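Local coordinates for protein oxalate oxidase 1 (Hordeum vulgare, PDB 2ET1) that oxidises oxalate with molecular oxygen to carbon dioxide and hydrogen peroxide, using a bound manganese ion, and releases the peroxide into the plant apoplast, at residues Val72-Val77 and Tyr148-Phe153; Gly83-His88 and His137-Val142. One frame throughout, in Å; residues are numbered along the deposited sequence.

Interaction 1: residues Val72-Val77 and Tyr148-Phe153. With GLV (glyoxylic acid), chain C.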
ATOM      1  N   VAL A  72     -13.639   1.187  -3.345  1.00  3.20           N
ATOM      2  CA  VAL A  72     -14.735   0.239  -3.653  1.00  3.01           C
ATOM      3  C   VAL A  72     -15.604   0.667  -4.853  1.00  3.15           C
ATOM      4  O   VAL A  72     -15.633   1.850  -5.237  1.00  3.07           O
ATOM      5  CB  VAL A  72     -15.680   0.016  -2.438  1.00  2.78           C
ATOM      6  CG1 VAL A  72     -14.950  -0.716  -1.272  1.00  2.76           C
ATOM      7  CG2 VAL A  72     -16.301   1.358  -1.973  1.00  3.40           C
ATOM      8  N   SER A  73     -16.280  -0.320  -5.444  1.00  3.03           N
ATOM      9  CA  SER A  73     -17.324  -0.093  -6.474  1.00  3.21           C
ATOM     10  C   SER A  73     -18.181  -1.359  -6.609  1.00  4.25           C
ATOM     11  O   SER A  73     -17.862  -2.389  -6.009  1.00  3.24           O
ATOM     12  CB  SER A  73     -16.705   0.286  -7.832  1.00  3.94           C
ATOM     13  OG  SER A  73     -15.979  -0.793  -8.406  1.00  3.49           O
ATOM     14  N   MET A  74     -19.267  -1.270  -7.383  1.00  5.08           N
ATOM     15  CA  MET A  74     -20.216  -2.396  -7.570  1.00  8.26           C
ATOM     16  C   MET A  74     -20.762  -2.402  -8.991  1.00  8.30           C
ATOM     17  O   MET A  74     -20.994  -1.333  -9.551  1.00  9.63           O
ATOM     18  CB  MET A  74     -21.434  -2.202  -6.664  1.00  8.43           C
ATOM     19  CG  MET A  74     -21.445  -2.859  -5.334  1.00 12.00           C
ATOM     20  SD  MET A  74     -23.060  -2.479  -4.586  1.00 15.11           S
ATOM     21  CE  MET A  74     -24.167  -3.404  -5.555  1.00 17.28           C
ATOM     22  N   ASN A  75     -21.034  -3.585  -9.548  1.00  6.92           N
ATOM     23  CA  ASN A  75     -21.794  -3.701 -10.814  1.00  6.94           C
ATOM     24  C   ASN A  75     -22.960  -4.679 -10.639  1.00  6.51           C
ATOM     25  O   ASN A  75     -22.919  -5.536  -9.756  1.00  6.67           O
ATOM     26  CB  ASN A  75     -20.931  -4.254 -11.962  1.00  7.47           C
ATOM     27  CG  ASN A  75     -19.731  -3.378 -12.325  1.00  9.22           C
ATOM     28  OD1 ASN A  75     -18.785  -3.874 -12.956  1.00 13.66           O
ATOM     29  ND2 ASN A  75     -19.759  -2.107 -11.962  1.00  9.00           N
ATOM     30  N   ARG A  76     -23.984  -4.546 -11.483  1.00  6.43           N
ATOM     31  CA  ARG A  76     -25.062  -5.543 -11.612  1.00  6.25           C
ATOM     32  C   ARG A  76     -24.910  -6.223 -12.978  1.00  6.05           C
ATOM     33  O   ARG A  76     -24.550  -5.562 -13.958  1.00  6.20           O
ATOM     34  CB  ARG A  76     -26.430  -4.852 -11.489  1.00  6.60           C
ATOM     35  CG  ARG A  76     -27.620  -5.747 -11.833  1.00  7.52           C
ATOM     36  CD  ARG A  76     -28.964  -5.015 -11.662  1.00  7.33           C
ATOM     37  NE  ARG A  76     -30.053  -5.889 -12.096  1.00 10.52           N
ATOM     38  CZ  ARG A  76     -31.267  -5.935 -11.546  1.00 13.19           C
ATOM     39  NH1 ARG A  76     -31.587  -5.141 -10.529  1.00 13.13           N
ATOM     40  NH2 ARG A  76     -32.165  -6.785 -12.026  1.00 14.03           N
ATOM     41  N   VAL A  77     -25.172  -7.532 -13.060  1.00  5.10           N
ATOM     42  CA  VAL A  77     -25.151  -8.226 -14.369  1.00  5.52           C
ATOM     43  C   VAL A  77     -26.417  -9.054 -14.525  1.00  5.18           C
ATOM     44  O   VAL A  77     -26.746  -9.846 -13.637  1.00  5.07           O
ATOM     45  CB  VAL A  77     -23.889  -9.127 -14.564  1.00  5.22           C
ATOM     46  CG1 VAL A  77     -23.797  -9.646 -16.007  1.00  6.56           C
ATOM     47  CG2 VAL A  77     -22.620  -8.345 -14.193  1.00  5.08           C
ATOM     48  N   TYR A 148     -29.743 -12.947 -12.413  1.00  9.23           N
ATOM     49  CA  TYR A 148     -28.928 -11.759 -12.139  1.00  9.56           C
ATOM     50  C   TYR A 148     -28.063 -11.883 -10.891  1.00  8.44           C
ATOM     51  O   TYR A 148     -28.358 -12.655  -9.982  1.00  8.09           O
ATOM     52  CB  TYR A 148     -29.751 -10.460 -12.198  1.00 12.32           C
ATOM     53  CG  TYR A 148     -30.392  -9.972 -10.929  1.00 14.97           C
ATOM     54  CD1 TYR A 148     -29.748  -9.036 -10.114  1.00 17.87           C
ATOM     55  CD2 TYR A 148     -31.676 -10.389 -10.572  1.00 17.93           C
ATOM     56  CE1 TYR A 148     -30.358  -8.556  -8.948  1.00 17.97           C
ATOM     57  CE2 TYR A 148     -32.296  -9.920  -9.411  1.00 17.54           C
ATOM     58  CZ  TYR A 148     -31.634  -9.012  -8.609  1.00 17.59           C
ATOM     59  OH  TYR A 148     -32.245  -8.566  -7.463  1.00 18.17           O
ATOM     60  N   MET A 149     -26.974 -11.121 -10.891  1.00  6.86           N
ATOM     61  CA  MET A 149     -26.035 -11.081  -9.773  1.00  5.88           C
ATOM     62  C   MET A 149     -25.608  -9.633  -9.519  1.00  5.49           C
ATOM     63  O   MET A 149     -25.717  -8.772 -10.410  1.00  5.73           O
ATOM     64  CB  MET A 149     -24.795 -11.939 -10.070  1.00  5.07           C
ATOM     65  CG  MET A 149     -23.982 -11.479 -11.261  1.00  4.94           C
ATOM     66  SD  MET A 149     -22.586 -12.569 -11.587  1.00  5.94           S
ATOM     67  CE  MET A 149     -21.599 -11.554 -12.647  1.00  6.18           C
ATOM     68  N   VAL A 150     -25.125  -9.380  -8.305  1.00  5.66           N
ATOM     69  CA  VAL A 150     -24.517  -8.085  -7.946  1.00  5.86           C
ATOM     70  C   VAL A 150     -23.117  -8.391  -7.403  1.00  5.57           C
ATOM     71  O   VAL A 150     -22.971  -9.264  -6.540  1.00  5.38           O
ATOM     72  CB  VAL A 150     -25.378  -7.324  -6.897  1.00  6.75           C
ATOM     73  CG1 VAL A 150     -24.653  -6.079  -6.406  1.00  8.40           C
ATOM     74  CG2 VAL A 150     -26.745  -6.937  -7.479  1.00  8.11           C
ATOM     75  N   VAL A 151     -22.102  -7.678  -7.903  1.00  4.56           N
ATOM     76  CA  VAL A 151     -20.696  -7.956  -7.563  1.00  4.71           C
ATOM     77  C   VAL A 151     -20.019  -6.680  -7.080  1.00  4.78           C
ATOM     78  O   VAL A 151     -20.352  -5.592  -7.553  1.00  6.06           O
ATOM     79  CB  VAL A 151     -19.913  -8.570  -8.758  1.00  4.96           C
ATOM     80  CG1 VAL A 151     -20.590  -9.857  -9.212  1.00  5.59           C
ATOM     81  CG2 VAL A 151     -19.828  -7.618  -9.933  1.00  6.90           C
ATOM     82  N   SER A 152     -19.093  -6.823  -6.129  1.00  4.07           N
ATOM     83  CA  SER A 152     -18.370  -5.681  -5.559  1.00  3.56           C
ATOM     84  C   SER A 152     -16.868  -5.861  -5.810  1.00  3.74           C
ATOM     85  O   SER A 152     -16.399  -6.995  -5.993  1.00  3.58           O
ATOM     86  CB  SER A 152     -18.636  -5.587  -4.049  1.00  4.61           C
ATOM     87  OG  SER A 152     -20.023  -5.383  -3.780  1.00  5.92           O
ATOM     88  N   PHE A 153     -16.127  -4.754  -5.796  1.00  2.58           N
ATOM     89  CA  PHE A 153     -14.683  -4.770  -6.088  1.00  3.01           C
ATOM     90  C   PHE A 153     -13.914  -3.970  -5.051  1.00  2.22           C
ATOM     91  O   PHE A 153     -14.437  -2.973  -4.535  1.00  3.27           O
ATOM     92  CB  PHE A 153     -14.389  -4.137  -7.463  1.00  3.35           C
ATOM     93  CG  PHE A 153     -15.135  -4.775  -8.613  1.00  3.42           C
ATOM     94  CD1 PHE A 153     -16.371  -4.265  -9.022  1.00  3.58           C
ATOM     95  CD2 PHE A 153     -14.585  -5.859  -9.303  1.00  3.71           C
ATOM     96  CE1 PHE A 153     -17.075  -4.859 -10.082  1.00  2.58           C
ATOM     97  CE2 PHE A 153     -15.278  -6.476 -10.363  1.00  2.58           C
ATOM     98  CZ  PHE A 153     -16.528  -5.960 -10.757  1.00  2.47           C
TER
HETATM   99  C1  GLV C 203     -19.205  -7.041 -14.124  1.00 12.53           C
HETATM  100  O1  GLV C 203     -18.199  -6.030 -14.215  1.00 15.20           O
HETATM  101  C2  GLV C 203     -18.549  -8.361 -13.866  1.00 10.41           C
HETATM  102  O2  GLV C 203     -19.228  -9.419 -13.959  1.00 11.49           O
HETATM  103  O3  GLV C 203     -17.348  -8.345 -13.534  1.00  6.02           O
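Asn75 and Val151 exchange two backbone hydrogen bonds. Asn75 N reaches Val151 O at 2.9 Å, and Val151 N gives a nearly straight bond (173°) back to Asn75 O. Val77 and Met149 form the next such pair, with Val77 N to Met149 O at 3.0 Å. At Ser73 the pairing is uneven: Phe153 N bonds firmly to Ser73 O, but the return bond from Ser73 N is weak. The Ser73 hydroxyl is paired with Ser155 O. These are two neighbouring antiparallel strands of the cupin beta-barrel. Side chains of Ser73, Asn75, Val77, Met149, Val151 and Phe153 share the face turned to the ligand. There Asn75, an oxalate-binding residue, lies beside glyoxylic acid, and Met149 CE comes within 3.4 Å of GLV O2. The Phe153 ring presents its edge to GLV O3, 3.8 Å from CZ. Arg76 points to the other face. Its guanidinium lies flat on the Tyr148 ring, planes 9° apart, a cation-pi stack. Arg76 CZ is 4.0 Å from the centroid of the Tyr148 ring. The extended Arg76 chain, with CG anti to N (chi1 170°), carries it there. Its NE forms a salt bridge with Asp78, and NH1 bonds to Leu42 O.

Interaction 2: residues Gly83-His88 and His137-Val142; sequences GTNPPH and HFQFNV. With MN (manganese (II) ion), chain B; GLV (glyoxylic acid), chain C.
Gly83 O receives the backbone N-H of Asn141 at 2.9 Å in an almost straight bond. Thr84 comes next. Its OG1, anti to the backbone N (chi1 -173°), donates to Gln139 O at 3.0 Å. The N-H of Asn85 uses the same oxygen from the opposite face of the carbonyl plane, and Gln139 N returns a bond to Asn85 O. The side chains of Asn85 and Gln139 lie side by side and point the same way, with their amide planes 31° apart. Asn85 ND2 donates to Gln139 OE1 at 3.0 Å, in the carbonyl plane, and makes a weak bond to GLV O2. Gln139 NE2 holds a manganese-bound water, which in turn donates to GLV O2. A beta bulge between Asn85 and His88 then shifts the register of this antiparallel pair of cupin barrel strands, just before the manganese ligands. Pro86 O accepts from His88 ND1 at 2.9 Å, in the plane of the imidazole. This bond helps to fix the rotation of the ring and leaves NE2 to bind manganese. Pro87 packs its CD against Phe138 CB. Beyond it, His88 and His137 pair through both backbone bonds. Their rings meet obliquely, planes 51° apart. His88 NE2 binds manganese at 2.4 Å and His137 NE2 at 2.3 Å, while His137 ND1 is held by Leu135 O. GLV O3 and the water also bind the ion, and His90 and Glu95 complete the site.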
ATOM      1  N   GLY A  83     -27.397 -17.121 -21.838  1.00  8.64           N
ATOM      2  CA  GLY A  83     -26.496 -15.975 -22.002  1.00  8.18           C
ATOM      3  C   GLY A  83     -25.204 -16.159 -21.230  1.00  8.13           C
ATOM      4  O   GLY A  83     -25.151 -16.924 -20.246  1.00  7.80           O
ATOM      5  N   THR A  84     -24.166 -15.444 -21.665  1.00  7.89           N
ATOM      6  CA  THR A  84     -22.856 -15.525 -21.014  1.00  7.66           C
ATOM      7  C   THR A  84     -22.324 -14.128 -20.704  1.00  7.35           C
ATOM      8  O   THR A  84     -22.579 -13.183 -21.448  1.00  7.45           O
ATOM      9  CB  THR A  84     -21.807 -16.315 -21.866  1.00  7.73           C
ATOM     10  OG1 THR A  84     -20.598 -16.510 -21.116  1.00 10.38           O
ATOM     11  CG2 THR A  84     -21.456 -15.583 -23.157  1.00  7.83           C
ATOM     12  N   ASN A  85     -21.632 -14.005 -19.574  1.00  7.11           N
ATOM     13  CA  ASN A  85     -20.676 -12.929 -19.349  1.00  6.61           C
ATOM     14  C   ASN A  85     -19.318 -13.578 -19.657  1.00  5.94           C
ATOM     15  O   ASN A  85     -18.827 -14.397 -18.868  1.00  6.14           O
ATOM     16  CB  ASN A  85     -20.776 -12.434 -17.899  1.00  6.80           C
ATOM     17  CG  ASN A  85     -20.077 -11.098 -17.663  1.00  7.10           C
ATOM     18  OD1 ASN A  85     -19.838 -10.326 -18.597  1.00  9.59           O
ATOM     19  ND2 ASN A  85     -19.765 -10.812 -16.395  1.00  8.60           N
ATOM     20  N   PRO A  86     -18.743 -13.279 -20.844  1.00  5.35           N
ATOM     21  CA  PRO A  86     -17.643 -14.087 -21.394  1.00  5.48           C
ATOM     22  C   PRO A  86     -16.328 -13.977 -20.618  1.00  5.37           C
ATOM     23  O   PRO A  86     -16.143 -13.033 -19.855  1.00  5.72           O
ATOM     24  CB  PRO A  86     -17.471 -13.523 -22.820  1.00  5.73           C
ATOM     25  CG  PRO A  86     -17.955 -12.119 -22.734  1.00  5.96           C
ATOM     26  CD  PRO A  86     -19.104 -12.158 -21.741  1.00  5.27           C
ATOM     27  N   PRO A  87     -15.413 -14.950 -20.808  1.00  5.05           N
ATOM     28  CA  PRO A  87     -14.086 -14.904 -20.172  1.00  5.08           C
ATOM     29  C   PRO A  87     -13.480 -13.498 -20.164  1.00  5.28           C
ATOM     30  O   PRO A  87     -13.234 -12.914 -21.237  1.00  7.33           O
ATOM     31  CB  PRO A  87     -13.267 -15.840 -21.047  1.00  5.04           C
ATOM     32  CG  PRO A  87     -14.272 -16.907 -21.417  1.00  4.52           C
ATOM     33  CD  PRO A  87     -15.568 -16.158 -21.644  1.00  5.33           C
ATOM     34  N   HIS A  88     -13.272 -12.954 -18.963  1.00  4.49           N
ATOM     35  CA  HIS A  88     -12.757 -11.592 -18.790  1.00  3.76           C
ATOM     36  C   HIS A  88     -11.827 -11.497 -17.578  1.00  3.57           C
ATOM     37  O   HIS A  88     -11.758 -12.434 -16.775  1.00  2.68           O
ATOM     38  CB  HIS A  88     -13.914 -10.554 -18.709  1.00  3.79           C
ATOM     39  CG  HIS A  88     -14.800 -10.677 -17.496  1.00  3.79           C
ATOM     40  ND1 HIS A  88     -15.789 -11.636 -17.384  1.00  4.39           N
ATOM     41  CD2 HIS A  88     -14.870  -9.933 -16.362  1.00  4.20           C
ATOM     42  CE1 HIS A  88     -16.410 -11.489 -16.222  1.00  4.26           C
ATOM     43  NE2 HIS A  88     -15.884 -10.453 -15.593  1.00  4.42           N
ATOM     44  N   HIS A 137     -12.069 -15.263 -15.764  1.00  2.72           N
ATOM     45  CA  HIS A 137     -13.298 -15.878 -15.205  1.00  2.83           C
ATOM     46  C   HIS A 137     -14.508 -15.605 -16.111  1.00  3.34           C
ATOM     47  O   HIS A 137     -14.447 -14.735 -16.986  1.00  3.41           O
ATOM     48  CB  HIS A 137     -13.548 -15.371 -13.765  1.00  3.13           C
ATOM     49  CG  HIS A 137     -13.723 -13.882 -13.662  1.00  2.54           C
ATOM     50  ND1 HIS A 137     -12.689 -12.994 -13.879  1.00  2.69           N
ATOM     51  CD2 HIS A 137     -14.802 -13.126 -13.329  1.00  2.84           C
ATOM     52  CE1 HIS A 137     -13.122 -11.759 -13.700  1.00  2.68           C
ATOM     53  NE2 HIS A 137     -14.398 -11.807 -13.359  1.00  3.10           N
ATOM     54  N   PHE A 138     -15.589 -16.356 -15.908  1.00  3.38           N
ATOM     55  CA  PHE A 138     -16.798 -16.226 -16.742  1.00  3.16           C
ATOM     56  C   PHE A 138     -18.053 -16.677 -15.970  1.00  3.80           C
ATOM     57  O   PHE A 138     -17.949 -17.336 -14.922  1.00  3.49           O
ATOM     58  CB  PHE A 138     -16.670 -17.070 -18.034  1.00  3.23           C
ATOM     59  CG  PHE A 138     -16.569 -18.564 -17.789  1.00  3.45           C
ATOM     60  CD1 PHE A 138     -17.726 -19.343 -17.648  1.00  3.99           C
ATOM     61  CD2 PHE A 138     -15.316 -19.183 -17.707  1.00  3.71           C
ATOM     62  CE1 PHE A 138     -17.639 -20.736 -17.413  1.00  5.30           C
ATOM     63  CE2 PHE A 138     -15.217 -20.575 -17.473  1.00  4.68           C
ATOM     64  CZ  PHE A 138     -16.385 -21.336 -17.312  1.00  4.50           C
ATOM     65  N   GLN A 139     -19.226 -16.317 -16.494  1.00  3.96           N
ATOM     66  CA  GLN A 139     -20.516 -16.843 -15.997  1.00  5.08           C
ATOM     67  C   GLN A 139     -21.403 -17.240 -17.178  1.00  5.18           C
ATOM     68  O   GLN A 139     -21.324 -16.640 -18.255  1.00  5.86           O
ATOM     69  CB  GLN A 139     -21.268 -15.835 -15.100  1.00  5.04           C
ATOM     70  CG  GLN A 139     -20.524 -15.430 -13.825  1.00  5.92           C
ATOM     71  CD  GLN A 139     -19.612 -14.228 -14.023  1.00  7.03           C
ATOM     72  OE1 GLN A 139     -19.800 -13.431 -14.952  1.00  7.57           O
ATOM     73  NE2 GLN A 139     -18.646 -14.067 -13.127  1.00  7.60           N
ATOM     74  N   PHE A 140     -22.232 -18.263 -16.977  1.00  6.11           N
ATOM     75  CA  PHE A 140     -23.090 -18.801 -18.044  1.00  6.59           C
ATOM     76  C   PHE A 140     -24.437 -19.206 -17.428  1.00  6.59           C
ATOM     77  O   PHE A 140     -24.467 -19.969 -16.449  1.00  6.49           O
ATOM     78  CB  PHE A 140     -22.376 -20.004 -18.687  1.00  6.97           C
ATOM     79  CG  PHE A 140     -23.115 -20.637 -19.855  1.00  8.64           C
ATOM     80  CD1 PHE A 140     -23.109 -20.048 -21.113  1.00 10.33           C
ATOM     81  CD2 PHE A 140     -23.751 -21.858 -19.699  1.00 12.16           C
ATOM     82  CE1 PHE A 140     -23.766 -20.642 -22.194  1.00 11.14           C
ATOM     83  CE2 PHE A 140     -24.422 -22.466 -20.784  1.00 12.73           C
ATOM     84  CZ  PHE A 140     -24.424 -21.853 -22.024  1.00 11.33           C
ATOM     85  N   ASN A 141     -25.537 -18.665 -17.966  1.00  7.15           N
ATOM     86  CA  ASN A 141     -26.879 -18.920 -17.415  1.00  7.81           C
ATOM     87  C   ASN A 141     -27.392 -20.299 -17.843  1.00  8.32           C
ATOM     88  O   ASN A 141     -27.789 -20.490 -19.006  1.00  9.13           O
ATOM     89  CB  ASN A 141     -27.869 -17.800 -17.830  1.00  7.62           C
ATOM     90  CG  ASN A 141     -29.241 -17.945 -17.177  1.00  7.91           C
ATOM     91  OD1 ASN A 141     -29.481 -18.892 -16.428  1.00  9.09           O
ATOM     92  ND2 ASN A 141     -30.148 -16.995 -17.461  1.00  8.42           N
ATOM     93  N   VAL A 142     -27.393 -21.237 -16.892  1.00  8.69           N
ATOM     94  CA  VAL A 142     -27.799 -22.627 -17.166  1.00 10.12           C
ATOM     95  C   VAL A 142     -29.266 -22.902 -16.825  1.00 11.22           C
ATOM     96  O   VAL A 142     -29.751 -24.020 -17.058  1.00 11.96           O
ATOM     97  CB  VAL A 142     -26.893 -23.668 -16.443  1.00  9.91           C
ATOM     98  CG1 VAL A 142     -25.441 -23.541 -16.910  1.00 10.46           C
ATOM     99  CG2 VAL A 142     -27.027 -23.565 -14.917  1.00 10.42           C
TER
HETATM  100 MN    MN B 202     -15.906 -10.056 -13.255  1.00  3.33          MN
HETATM  101  C1  GLV C 203     -19.205  -7.041 -14.124  1.00 12.53           C
HETATM  102  O1  GLV C 203     -18.199  -6.030 -14.215  1.00 15.20           O
HETATM  103  C2  GLV C 203     -18.549  -8.361 -13.866  1.00 10.41           C
HETATM  104  O2  GLV C 203     -19.228  -9.419 -13.959  1.00 11.49           O
HETATM  105  O3  GLV C 203     -17.348  -8.345 -13.534  1.00  6.02           O
HETATM  106  O   HOH W   1     -17.740 -11.340 -12.923  1.00  4.95           O

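Overall arrangement
The centres of the two interactions lie about 14 Å apart, in different sheets of one cupin barrel. Interaction 1 joins strands 73-79 and 147-153 of one sheet. Interaction 2 joins 84-89 and 137-141 of the other. Along the chain the order is 72-77, 83-88, 137-142, 148-153, so the pair of interaction 2 falls between the two strands of interaction 1. Strands 73-79 and 84-89 are consecutive, as are 137-141 and 147-153. The contacts meet where Met149 CE packs 3.5 Å from Gln139 OE1. Both reach the same glyoxylic acid: interaction 2 supplies two manganese ligands, and interaction 1 lines the substrate pocket beside them.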